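Local coordinates for protein ORF98 PTP-2 (Cydia pomonella granulosis virus, PDB 6I28) that probably removes phosphate from phosphotyrosine and phosphoserine or phosphothreonine of proteins, as expected for a viral dual-specificity phosphatase, at residues A[13-18]-A[117-122]; A[25-30]-A[51-56]; A[43-48]-A[67-72]; A[125-130]-A[149-154]. All coordinates share one frame; numbering follows the deposited sequence.

Contacts 1 and 3 are buried; contacts 2 and 4 are only partly so. Contact 3 differs in having backbone hydrogen bonds, one firm and one weak, between two parallel strands of the central sheet, beside apolar packing. The other three are held across by side-chain packing. Contact 2 lies at one side of the sheet and touches contact 3 where I53 CD1 meets I46 CD1. Contact 3 joins the strands of one beta-alpha-beta unit; contact 2 packs that unit's helix 51-57 on helix 27-36. Contacts 1 and 4 meet in the helical part, where M120 of helix 110-123 packs on A130 and C154. Contacts 2 and 4 lie far apart, with centres about 32 Å from each other.

Contact 1: residues A[13-18]-A[117-122]; sequences RINQDL and YYIMRT
I119 and Y118 of helix 110-123 meet I14 of the turn between strands 11-13 and 18-21, and L18, where strand 18-21 begins. The direct contact is mainly apolar. The I119 CD1 methyl meets two residues of the turn. I119 CD1 lies 4.0 Å from I14 CG2, and N15 ND2 is 4.1 Å from the same methyl. The I119 chain is extended (chi2 179°), which carries CD1 out to the turn. L18 uses one branch: its CD1 is 3.9 Å from Y118 CD2, approaching the ring obliquely. T122 CG2 lies over one face of that ring, toward its rim. The phenol end is linked to the turn by a water, which is 2.7 Å from Y118 OH and makes a weak bond to D17 OD2. N15 shapes the turn itself. Its OD1 accepts from D17 N at 2.8 Å, an Asx turn, with the donor above the carbonyl plane. N15 ND2 also bonds a glycerol, probably from the crystallisation liquor. The contact ties this beta hairpin of the mixed sheet to helix 110-123. Helix 127-137 packs on I14 and I119 through V134, while helix 82-95 touches D17 and Y118 through I93.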
loop_
_atom_site.group_PDB
_atom_site.type_symbol
_atom_site.label_atom_id
_atom_site.label_comp_id
_atom_site.label_asym_id
_atom_site.label_seq_id
_atom_site.Cartn_x
_atom_site.Cartn_y
_atom_site.Cartn_z
ATOM N N ARG A 13 10.322 6.045 -1.528
ATOM C CA ARG A 13 9.282 6.954 -1.980
ATOM C C ARG A 13 8.787 6.506 -3.339
ATOM O O ARG A 13 9.588 6.390 -4.282
ATOM C CB ARG A 13 9.765 8.401 -2.066
ATOM C CG ARG A 13 8.588 9.344 -2.444
ATOM C CD ARG A 13 8.986 10.822 -2.553
ATOM N NE ARG A 13 9.113 11.521 -1.262
ATOM C CZ ARG A 13 8.083 11.963 -0.554
ATOM N NH1 ARG A 13 6.853 11.770 -0.980
ATOM N NH2 ARG A 13 8.282 12.616 0.572
ATOM N N ILE A 14 7.486 6.256 -3.449
ATOM C CA ILE A 14 6.880 5.833 -4.714
ATOM C C ILE A 14 6.372 7.026 -5.537
ATOM O O ILE A 14 6.558 7.083 -6.759
ATOM C CB ILE A 14 5.733 4.830 -4.423
ATOM C CG1 ILE A 14 6.231 3.597 -3.663
ATOM C CG2 ILE A 14 5.035 4.382 -5.726
ATOM C CD1 ILE A 14 7.451 2.929 -4.340
ATOM N N ASN A 15 5.690 7.981 -4.923
ATOM C CA ASN A 15 5.250 9.218 -5.551
ATOM C C ASN A 15 5.128 10.265 -4.445
ATOM O O ASN A 15 5.622 10.059 -3.342
ATOM C CB ASN A 15 3.964 9.005 -6.364
ATOM C CG ASN A 15 2.763 8.648 -5.526
ATOM O OD1 ASN A 15 2.744 8.792 -4.293
ATOM N ND2 ASN A 15 1.711 8.180 -6.206
ATOM N N GLN A 16 4.492 11.408 -4.747
ATOM C CA GLN A 16 4.447 12.480 -3.758
ATOM C C GLN A 16 3.618 12.103 -2.538
ATOM O O GLN A 16 3.758 12.750 -1.507
ATOM C CB GLN A 16 3.907 13.762 -4.383
ATOM C CG GLN A 16 5.029 14.654 -4.993
ATOM C CD GLN A 16 6.376 14.672 -4.199
ATOM O OE1 GLN A 16 7.447 14.374 -4.747
ATOM N NE2 GLN A 16 6.304 15.008 -2.909
ATOM N N ASP A 17 2.787 11.059 -2.623
ATOM C CA ASP A 17 1.884 10.685 -1.534
ATOM C C ASP A 17 2.266 9.425 -0.774
ATOM O O ASP A 17 1.775 9.225 0.349
ATOM C CB ASP A 17 0.450 10.434 -2.065
ATOM C CG ASP A 17 -0.114 11.574 -2.840
ATOM O OD1 ASP A 17 0.032 12.733 -2.375
ATOM O OD2 ASP A 17 -0.695 11.332 -3.984
ATOM N N LEU A 18 3.080 8.534 -1.355
ATOM C CA LEU A 18 3.235 7.172 -0.870
ATOM C C LEU A 18 4.690 6.752 -0.751
ATOM O O LEU A 18 5.488 7.026 -1.656
ATOM C CB LEU A 18 2.557 6.155 -1.828
ATOM C CG LEU A 18 1.060 6.210 -1.994
ATOM C CD1 LEU A 18 0.669 5.151 -3.001
ATOM C CD2 LEU A 18 0.311 6.032 -0.643
ATOM N N TYR A 117 -2.668 -0.750 -6.081
ATOM C CA TYR A 117 -4.108 -0.606 -6.226
ATOM C C TYR A 117 -4.532 0.848 -6.044
ATOM O O TYR A 117 -5.372 1.365 -6.804
ATOM C CB TYR A 117 -4.831 -1.458 -5.187
ATOM C CG TYR A 117 -6.352 -1.309 -5.269
ATOM C CD1 TYR A 117 -7.039 -1.598 -6.392
ATOM C CD2 TYR A 117 -7.071 -0.858 -4.188
ATOM C CE1 TYR A 117 -8.442 -1.471 -6.476
ATOM C CE2 TYR A 117 -8.450 -0.704 -4.211
ATOM C CZ TYR A 117 -9.147 -1.000 -5.354
ATOM O OH TYR A 117 -10.525 -0.865 -5.430
ATOM N N TYR A 118 -3.969 1.530 -5.041
ATOM C CA TYR A 118 -4.211 2.945 -4.926
ATOM C C TYR A 118 -3.887 3.704 -6.185
ATOM O O TYR A 118 -4.678 4.551 -6.601
ATOM C CB TYR A 118 -3.469 3.536 -3.725
ATOM C CG TYR A 118 -3.795 4.970 -3.507
ATOM C CD1 TYR A 118 -4.957 5.302 -2.824
ATOM C CD2 TYR A 118 -3.020 6.017 -4.026
ATOM C CE1 TYR A 118 -5.322 6.580 -2.628
ATOM C CE2 TYR A 118 -3.395 7.360 -3.776
ATOM C CZ TYR A 118 -4.571 7.616 -3.101
ATOM O OH TYR A 118 -5.032 8.891 -2.843
ATOM N N ILE A 119 -2.784 3.356 -6.883
ATOM C CA ILE A 119 -2.439 4.059 -8.114
ATOM C C ILE A 119 -3.345 3.656 -9.277
ATOM O O ILE A 119 -3.753 4.510 -10.067
ATOM C CB ILE A 119 -0.933 3.793 -8.382
ATOM C CG1 ILE A 119 -0.075 4.530 -7.317
ATOM C CG2 ILE A 119 -0.518 4.184 -9.812
ATOM C CD1 ILE A 119 1.396 4.320 -7.465
ATOM N N MET A 120 -3.689 2.357 -9.383
ATOM C CA MET A 120 -4.649 1.900 -10.368
ATOM C C MET A 120 -5.964 2.638 -10.251
ATOM O O MET A 120 -6.491 3.140 -11.242
ATOM C CB MET A 120 -4.916 0.398 -10.214
ATOM C CG MET A 120 -3.765 -0.502 -10.463
ATOM S SD MET A 120 -4.137 -2.202 -10.028
ATOM C CE MET A 120 -5.648 -2.472 -10.931
ATOM N N ARG A 121 -6.440 2.842 -9.035
ATOM C CA ARG A 121 -7.782 3.349 -8.893
ATOM C C ARG A 121 -7.856 4.877 -8.936
ATOM O O ARG A 121 -8.809 5.440 -9.491
ATOM C CB ARG A 121 -8.373 2.844 -7.566
ATOM C CG ARG A 121 -9.768 3.366 -7.296
ATOM C CD ARG A 121 -10.449 2.517 -6.242
ATOM N NE ARG A 121 -11.587 3.169 -5.599
ATOM C CZ ARG A 121 -12.366 2.580 -4.679
ATOM N NH1 ARG A 121 -12.161 1.331 -4.320
ATOM N NH2 ARG A 121 -13.360 3.248 -4.122
ATOM N N THR A 122 -6.863 5.568 -8.396
ATOM C CA THR A 122 -6.853 7.018 -8.494
ATOM C C THR A 122 -6.510 7.488 -9.912
ATOM O O THR A 122 -6.948 8.567 -10.339
ATOM C CB THR A 122 -5.870 7.644 -7.479
ATOM O OG1 THR A 122 -4.515 7.179 -7.652
ATOM C CG2 THR A 122 -6.350 7.412 -5.996
HETATM O O HOH W 1 -3.855 10.445 -4.757
#

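Contact 2: residues A[25-30]-A[51-56]; sequences GDVIAM and APIKRA
V27 and I53 bring the first turns of helices 27-36 and 51-57 together, their CA atoms 6.2 Å apart. This is helix-helix packing beside the central sheet of the phosphatase fold. Helix 51-57 is the crossover helix of the beta-alpha-beta unit formed with strands 41-46 and 64-68. The contact across the helices is apolar. V27 is the main residue on its side, and its two methyls go to different partners. V27 CG2 packs on the A56 methyl, with CG2 to CB at 3.5 Å. V27 CG1 faces the I53 chain, 4.2 Å from I53 CG1. The valine thus bridges I53 and A56, which lie one turn apart in helix 51-57. M30 is one turn beyond V27. Its CG is anti to the backbone N (chi1 -177°) and the rest of the chain is extended, so the thioether reaches far from its own helix. It crosses the I53 side chain at about a right angle. M30 and I53 both also touch F23, and H103 of strand 100-103, so this end of the contact is buried. A56 O accepts from R31 NH1. D26 is the N-cap of helix 27-36: its OD1 accepts from A29 N at 2.9 Å, with the donor well above the carboxylate plane. At the buried end, M30 SD rests 3.8 Å from I53 CG2.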
loop_
_atom_site.group_PDB
_atom_site.type_symbol
_atom_site.label_atom_id
_atom_site.label_comp_id
_atom_site.label_asym_id
_atom_site.label_seq_id
_atom_site.Cartn_x
_atom_site.Cartn_y
_atom_site.Cartn_z
ATOM N N GLY A 25 12.387 -5.339 12.510
ATOM C CA GLY A 25 12.520 -5.442 13.946
ATOM C C GLY A 25 13.248 -4.292 14.589
ATOM O O GLY A 25 13.490 -4.329 15.812
ATOM N N ASP A 26 13.630 -3.283 13.804
ATOM C CA ASP A 26 14.252 -2.074 14.328
ATOM C C ASP A 26 13.232 -0.950 14.191
ATOM O O ASP A 26 13.144 -0.254 13.169
ATOM C CB ASP A 26 15.553 -1.762 13.619
ATOM C CG ASP A 26 16.247 -0.540 14.188
ATOM O OD1 ASP A 26 15.665 0.186 15.034
ATOM O OD2 ASP A 26 17.384 -0.287 13.775
ATOM N N VAL A 27 12.453 -0.754 15.246
ATOM C CA VAL A 27 11.474 0.315 15.168
ATOM C C VAL A 27 12.156 1.672 15.220
ATOM O O VAL A 27 11.565 2.662 14.788
ATOM C CB VAL A 27 10.432 0.189 16.290
ATOM C CG1 VAL A 27 9.635 -1.089 16.127
ATOM C CG2 VAL A 27 11.100 0.194 17.634
ATOM N N ILE A 28 13.372 1.751 15.769
ATOM C CA ILE A 28 14.058 3.041 15.895
ATOM C C ILE A 28 14.469 3.556 14.526
ATOM O O ILE A 28 14.270 4.735 14.195
ATOM C CB ILE A 28 15.282 2.927 16.828
ATOM C CG1 ILE A 28 14.831 2.510 18.229
ATOM C CG2 ILE A 28 16.016 4.241 16.886
ATOM C CD1 ILE A 28 14.011 3.542 18.962
ATOM N N ALA A 29 15.061 2.688 13.709
ATOM C CA ALA A 29 15.312 3.038 12.316
ATOM C C ALA A 29 14.025 3.470 11.606
ATOM O O ALA A 29 14.003 4.470 10.893
ATOM C CB ALA A 29 15.965 1.854 11.610
ATOM N N MET A 30 12.934 2.720 11.786
ATOM C CA MET A 30 11.674 3.063 11.154
ATOM C C MET A 30 11.176 4.414 11.637
ATOM O O MET A 30 10.741 5.247 10.846
ATOM C CB MET A 30 10.657 1.983 11.461
ATOM C CG MET A 30 9.336 2.193 10.802
ATOM S SD MET A 30 8.119 1.016 11.388
ATOM C CE MET A 30 6.932 1.183 10.141
ATOM N N ALA A 51 1.431 -3.694 18.031
ATOM C CA ALA A 51 1.433 -2.740 19.138
ATOM C C ALA A 51 2.807 -2.131 19.402
ATOM O O ALA A 51 2.879 -0.930 19.729
ATOM C CB ALA A 51 0.903 -3.430 20.400
ATOM N N PRO A 52 3.903 -2.868 19.281
ATOM C CA PRO A 52 5.224 -2.238 19.455
ATOM C C PRO A 52 5.527 -1.210 18.392
ATOM O O PRO A 52 6.173 -0.188 18.679
ATOM C CB PRO A 52 6.194 -3.422 19.356
ATOM C CG PRO A 52 5.324 -4.651 19.754
ATOM C CD PRO A 52 3.961 -4.341 19.229
ATOM N N ILE A 53 5.123 -1.467 17.149
ATOM C CA ILE A 53 5.348 -0.478 16.103
ATOM C C ILE A 53 4.512 0.761 16.382
ATOM O O ILE A 53 4.996 1.886 16.262
ATOM C CB ILE A 53 5.044 -1.055 14.713
ATOM C CG1 ILE A 53 5.921 -2.269 14.451
ATOM C CG2 ILE A 53 5.323 -0.015 13.666
ATOM C CD1 ILE A 53 5.600 -2.948 13.160
ATOM N N LYS A 54 3.229 0.566 16.730
ATOM C CA LYS A 54 2.372 1.700 17.077
ATOM C C LYS A 54 2.982 2.502 18.219
ATOM O O LYS A 54 3.012 3.731 18.182
ATOM C CB LYS A 54 0.976 1.221 17.483
ATOM C CG LYS A 54 0.124 0.822 16.318
ATOM C CD LYS A 54 -1.395 0.862 16.579
ATOM C CE LYS A 54 -2.168 0.661 15.235
ATOM N NZ LYS A 54 -3.617 0.993 15.269
ATOM N N ARG A 55 3.457 1.814 19.256
ATOM C CA ARG A 55 4.009 2.506 20.409
ATOM C C ARG A 55 5.256 3.293 20.028
ATOM O O ARG A 55 5.421 4.449 20.428
ATOM C CB ARG A 55 4.325 1.500 21.519
ATOM C CG ARG A 55 4.645 2.172 22.869
ATOM C CD ARG A 55 4.545 1.187 24.082
ATOM N NE ARG A 55 3.416 0.276 23.909
ATOM C CZ ARG A 55 3.499 -1.046 23.950
ATOM N NH1 ARG A 55 4.658 -1.631 24.185
ATOM N NH2 ARG A 55 2.412 -1.776 23.763
ATOM N N ALA A 56 6.137 2.699 19.226
ATOM C CA ALA A 56 7.404 3.366 18.953
ATOM C C ALA A 56 7.197 4.562 18.048
ATOM O O ALA A 56 7.839 5.599 18.238
ATOM C CB ALA A 56 8.399 2.390 18.330
#

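Contact 3: residues A[43-48]-A[67-72]; sequences VSLIDS and VHCEDD
The H68 imidazole lies against D47. D47 CA sits over the ring off-centre, 4.2 Å from its centroid and 29° from the ring normal, a CH-pi contact. I46 O and D47 O approach the ring obliquely. The H68 CG is anti to the backbone N (chi1 -177°), which sets the ring beside the 46-47 backbone. H68 CA also makes a CA-H...O contact with I46 O at 3.3 Å. I46 O also takes a weak bond from C69 N. The firm backbone bond is V67 N to S44 O, 3.0 Å. L45 and V67 lie side by side and point the same way, with L45 CD2 3.9 Å from V67 CB. C69 SG adds to that patch, 3.9 Å from L45 CB. At the exposed end D47 CB meets E70 CG at 4.0 Å. The D47 carboxylate is in a salt bridge with R110, the arginine of the HCX5R signature loop, which also bonds C69 O. Strand 64-68 is an outermost strand of the mixed sheet, parallel to strand 41-46, and the two belong to one beta-alpha-beta unit. Strand 100-103 flanks 41-46 on its other side. Helix 82-95 packs on V67, and L114 of helix 110-123 packs on L45.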
loop_
_atom_site.group_PDB
_atom_site.type_symbol
_atom_site.label_atom_id
_atom_site.label_comp_id
_atom_site.label_asym_id
_atom_site.label_seq_id
_atom_site.Cartn_x
_atom_site.Cartn_y
_atom_site.Cartn_z
ATOM N N VAL A 43 0.414 2.666 7.348
ATOM C CA VAL A 43 -0.459 1.503 7.241
ATOM C C VAL A 43 0.427 0.267 7.391
ATOM O O VAL A 43 1.256 -0.037 6.508
ATOM C CB VAL A 43 -1.219 1.456 5.898
ATOM C CG1 VAL A 43 -2.073 0.222 5.760
ATOM C CG2 VAL A 43 -2.030 2.713 5.747
ATOM N N SER A 44 0.137 -0.530 8.361
ATOM C CA SER A 44 0.909 -1.732 8.697
ATOM C C SER A 44 0.092 -2.936 8.246
ATOM O O SER A 44 -0.978 -3.247 8.812
ATOM C CB SER A 44 1.203 -1.811 10.202
ATOM O OG SER A 44 2.015 -0.769 10.708
ATOM N N LEU A 45 0.596 -3.653 7.260
ATOM C CA LEU A 45 -0.037 -4.850 6.717
ATOM C C LEU A 45 0.859 -6.023 7.115
ATOM O O LEU A 45 1.742 -6.463 6.364
ATOM C CB LEU A 45 -0.166 -4.729 5.249
ATOM C CG LEU A 45 -1.023 -3.585 4.737
ATOM C CD1 LEU A 45 -1.021 -3.705 3.210
ATOM C CD2 LEU A 45 -2.351 -3.556 5.320
ATOM N N ILE A 46 0.671 -6.503 8.339
ATOM C CA ILE A 46 1.541 -7.526 8.904
ATOM C C ILE A 46 0.739 -8.579 9.653
ATOM O O ILE A 46 -0.376 -8.335 10.112
ATOM C CB ILE A 46 2.624 -6.940 9.843
ATOM C CG1 ILE A 46 1.978 -6.243 11.050
ATOM C CG2 ILE A 46 3.485 -5.903 9.116
ATOM C CD1 ILE A 46 2.931 -5.605 12.006
ATOM N N ASP A 47 1.361 -9.763 9.768
ATOM C CA ASP A 47 0.815 -10.892 10.518
ATOM C C ASP A 47 1.464 -11.013 11.891
ATOM O O ASP A 47 1.062 -11.867 12.675
ATOM C CB ASP A 47 1.034 -12.212 9.712
ATOM C CG ASP A 47 2.511 -12.479 9.345
ATOM O OD1 ASP A 47 3.049 -11.780 8.451
ATOM O OD2 ASP A 47 3.094 -13.460 9.915
ATOM N N SER A 48 2.444 -10.154 12.198
ATOM C CA SER A 48 3.111 -10.117 13.490
ATOM C C SER A 48 2.418 -9.097 14.391
ATOM O O SER A 48 1.414 -8.486 14.016
ATOM C CB SER A 48 4.599 -9.799 13.314
ATOM O OG SER A 48 4.857 -8.565 12.653
ATOM N N VAL A 67 -3.919 -3.668 9.497
ATOM C CA VAL A 67 -4.737 -4.812 9.125
ATOM C C VAL A 67 -3.889 -6.073 9.290
ATOM O O VAL A 67 -2.829 -6.196 8.654
ATOM C CB VAL A 67 -5.264 -4.724 7.675
ATOM C CG1 VAL A 67 -6.006 -6.003 7.348
ATOM C CG2 VAL A 67 -6.179 -3.538 7.477
ATOM N N HIS A 68 -4.346 -6.998 10.124
ATOM C CA HIS A 68 -3.698 -8.288 10.248
ATOM C C HIS A 68 -3.976 -9.127 9.008
ATOM O O HIS A 68 -5.130 -9.507 8.754
ATOM C CB HIS A 68 -4.224 -9.012 11.474
ATOM C CG HIS A 68 -3.560 -10.322 11.726
ATOM N ND1 HIS A 68 -3.956 -11.495 11.105
ATOM C CD2 HIS A 68 -2.544 -10.655 12.555
ATOM C CE1 HIS A 68 -3.201 -12.489 11.532
ATOM N NE2 HIS A 68 -2.349 -12.010 12.424
ATOM N N CYS A 69 -2.936 -9.433 8.242
ATOM C CA CYS A 69 -3.121 -10.206 7.021
ATOM C C CYS A 69 -1.834 -10.944 6.703
ATOM O O CYS A 69 -0.736 -10.432 6.921
ATOM C CB CYS A 69 -3.497 -9.348 5.801
ATOM S SG CYS A 69 -2.401 -7.871 5.560
ATOM N N GLU A 70 -1.991 -12.131 6.150
ATOM C CA GLU A 70 -0.896 -12.980 5.704
ATOM C C GLU A 70 -0.671 -12.792 4.209
ATOM O O GLU A 70 -1.515 -12.241 3.490
ATOM C CB GLU A 70 -1.197 -14.451 6.016
ATOM C CG GLU A 70 -1.100 -14.741 7.488
ATOM C CD GLU A 70 -1.655 -16.082 7.804
ATOM O OE1 GLU A 70 -1.481 -16.988 6.965
ATOM O OE2 GLU A 70 -2.277 -16.242 8.874
ATOM N N ASP A 71 0.499 -13.229 3.758
ATOM C CA ASP A 71 0.830 -13.296 2.337
ATOM C C ASP A 71 0.732 -14.786 2.016
ATOM O O ASP A 71 1.707 -15.542 2.098
ATOM C CB ASP A 71 2.175 -12.675 2.026
ATOM C CG ASP A 71 2.429 -12.579 0.539
ATOM O OD1 ASP A 71 1.792 -13.337 -0.236
ATOM O OD2 ASP A 71 3.271 -11.763 0.148
ATOM N N ASP A 72 -0.473 -15.216 1.709
ATOM C CA ASP A 72 -0.737 -16.636 1.573
ATOM C C ASP A 72 -2.004 -16.728 0.750
ATOM O O ASP A 72 -2.998 -16.065 1.073
ATOM C CB ASP A 72 -0.884 -17.312 2.934
ATOM C CG ASP A 72 -0.682 -18.814 2.844
ATOM O OD1 ASP A 72 0.296 -19.358 3.427
ATOM O OD2 ASP A 72 -1.506 -19.446 2.163
#

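Contact 4: residues A[125-130]-A[149-154]; sequences IDYEQA and LLKGKC
The Y127 CG is anti to its backbone N (chi1 170°), which swings the phenol ring out to the end of helix 144-151. L150 turns its CG anti to the carbonyl carbon (chi1 -63°) and places CD1 at the ring edge, near the ring plane. Y127 CD1 is 3.7 Å from L150 CD1. L150 CB is almost as close, 3.8 Å from the same ring atom. K151 crosses the tyrosine obliquely, near its CB and CD2. Its chain is extended, with CG 4.1 Å from Y127 CB and CE 4.2 Å from Y127 CD2. Only the aliphatic part of the lysine does this packing. The contact joins the N-terminal end of helix 127-137 to the C-terminal end of helix 144-151, two helices of the phosphatase domain. D126 is the N-cap of helix 127-137, and its OD1 accepts from Q129 N at 2.9 Å, nearly along the C-O axis. A type I beta turn from K151 to C154 leads into strand 154-159. C154 SG then lies 4.2 Å from D126 CA. Helix 110-123 packs against this pair, with I116 on L150.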
loop_
_atom_site.group_PDB
_atom_site.type_symbol
_atom_site.label_atom_id
_atom_site.label_comp_id
_atom_site.label_asym_id
_atom_site.label_seq_id
_atom_site.Cartn_x
_atom_site.Cartn_y
_atom_site.Cartn_z
ATOM N N ILE A 125 -5.984 3.246 -14.221
ATOM C CA ILE A 125 -5.053 2.559 -15.107
ATOM C C ILE A 125 -4.964 1.099 -14.663
ATOM O O ILE A 125 -5.255 0.756 -13.528
ATOM C CB ILE A 125 -3.641 3.204 -15.139
ATOM C CG1 ILE A 125 -2.932 3.130 -13.783
ATOM C CG2 ILE A 125 -3.717 4.664 -15.517
ATOM C CD1 ILE A 125 -1.528 3.846 -13.746
ATOM N N ASP A 126 -4.554 0.220 -15.577
ATOM C CA ASP A 126 -4.625 -1.206 -15.274
ATOM C C ASP A 126 -3.433 -1.671 -14.448
ATOM O O ASP A 126 -2.502 -0.912 -14.161
ATOM C CB ASP A 126 -4.711 -2.025 -16.566
ATOM C CG ASP A 126 -3.465 -1.934 -17.397
ATOM O OD1 ASP A 126 -2.448 -1.315 -17.022
ATOM O OD2 ASP A 126 -3.507 -2.501 -18.475
ATOM N N TYR A 127 -3.442 -2.951 -14.066
ATOM C CA TYR A 127 -2.406 -3.452 -13.180
ATOM C C TYR A 127 -1.015 -3.309 -13.779
ATOM O O TYR A 127 -0.091 -2.834 -13.114
ATOM C CB TYR A 127 -2.656 -4.896 -12.811
ATOM C CG TYR A 127 -1.471 -5.518 -12.097
ATOM C CD1 TYR A 127 -1.281 -5.304 -10.754
ATOM C CD2 TYR A 127 -0.525 -6.305 -12.766
ATOM C CE1 TYR A 127 -0.219 -5.840 -10.080
ATOM C CE2 TYR A 127 0.568 -6.863 -12.053
ATOM C CZ TYR A 127 0.703 -6.617 -10.719
ATOM O OH TYR A 127 1.754 -7.131 -9.996
ATOM N N GLU A 128 -0.837 -3.724 -15.030
ATOM C CA GLU A 128 0.511 -3.733 -15.599
ATOM C C GLU A 128 1.080 -2.317 -15.670
ATOM O O GLU A 128 2.251 -2.105 -15.382
ATOM C CB GLU A 128 0.505 -4.386 -16.979
ATOM C CG GLU A 128 0.954 -5.875 -16.956
ATOM C CD GLU A 128 2.406 -6.051 -16.521
ATOM O OE1 GLU A 128 3.272 -5.309 -17.058
ATOM O OE2 GLU A 128 2.675 -6.919 -15.639
ATOM N N GLN A 129 0.260 -1.327 -16.022
ATOM C CA GLN A 129 0.741 0.052 -16.038
ATOM C C GLN A 129 1.102 0.538 -14.631
ATOM O O GLN A 129 2.141 1.175 -14.422
ATOM C CB GLN A 129 -0.308 0.976 -16.644
ATOM C CG GLN A 129 0.266 2.298 -17.083
ATOM C CD GLN A 129 -0.753 3.165 -17.773
ATOM O OE1 GLN A 129 -1.695 2.670 -18.390
ATOM N NE2 GLN A 129 -0.586 4.473 -17.651
ATOM N N ALA A 130 0.226 0.304 -13.651
ATOM C CA ALA A 130 0.573 0.731 -12.319
ATOM C C ALA A 130 1.761 -0.040 -11.769
ATOM O O ALA A 130 2.561 0.519 -11.009
ATOM C CB ALA A 130 -0.633 0.582 -11.392
ATOM N N LEU A 149 -5.928 -10.654 -7.713
ATOM C CA LEU A 149 -6.846 -9.782 -6.979
ATOM C C LEU A 149 -6.981 -8.433 -7.664
ATOM O O LEU A 149 -8.099 -7.945 -7.881
ATOM C CB LEU A 149 -6.366 -9.598 -5.546
ATOM C CG LEU A 149 -6.998 -8.516 -4.691
ATOM C CD1 LEU A 149 -8.375 -8.868 -4.344
ATOM C CD2 LEU A 149 -6.219 -8.337 -3.391
ATOM N N LEU A 150 -5.837 -7.818 -8.010
ATOM C CA LEU A 150 -5.795 -6.485 -8.576
ATOM C C LEU A 150 -6.336 -6.463 -9.992
ATOM O O LEU A 150 -7.117 -5.570 -10.368
ATOM C CB LEU A 150 -4.357 -5.975 -8.548
ATOM C CG LEU A 150 -3.729 -5.797 -7.174
ATOM C CD1 LEU A 150 -2.514 -4.929 -7.239
ATOM C CD2 LEU A 150 -4.757 -5.175 -6.321
ATOM N N LYS A 151 -5.913 -7.429 -10.806
ATOM C CA LYS A 151 -6.480 -7.582 -12.140
ATOM C C LYS A 151 -7.989 -7.764 -12.076
ATOM O O LYS A 151 -8.720 -7.268 -12.936
ATOM C CB LYS A 151 -5.823 -8.759 -12.858
ATOM C CG LYS A 151 -4.339 -8.573 -13.142
ATOM C CD LYS A 151 -3.827 -9.742 -14.074
ATOM C CE LYS A 151 -2.380 -9.563 -14.548
ATOM N NZ LYS A 151 -1.821 -10.857 -15.187
ATOM N N GLY A 152 -8.476 -8.476 -11.059
ATOM C CA GLY A 152 -9.902 -8.666 -10.895
ATOM C C GLY A 152 -10.680 -7.408 -10.583
ATOM O O GLY A 152 -11.915 -7.425 -10.711
ATOM N N LYS A 153 -9.998 -6.326 -10.194
ATOM C CA LYS A 153 -10.654 -5.044 -9.990
ATOM C C LYS A 153 -10.829 -4.265 -11.290
ATOM O O LYS A 153 -11.456 -3.201 -11.281
ATOM C CB LYS A 153 -9.863 -4.167 -9.011
ATOM C CG LYS A 153 -9.563 -4.779 -7.663
ATOM C CD LYS A 153 -10.739 -5.412 -6.965
ATOM C CE LYS A 153 -11.755 -4.437 -6.577
ATOM N NZ LYS A 153 -12.653 -5.112 -5.574
ATOM N N CYS A 154 -10.257 -4.719 -12.393
ATOM C CA CYS A 154 -10.328 -3.987 -13.643
ATOM C C CYS A 154 -11.422 -4.569 -14.521
ATOM O O CYS A 154 -11.500 -5.783 -14.700
ATOM C CB CYS A 154 -9.015 -4.007 -14.424
ATOM S SG CYS A 154 -7.558 -3.601 -13.501
#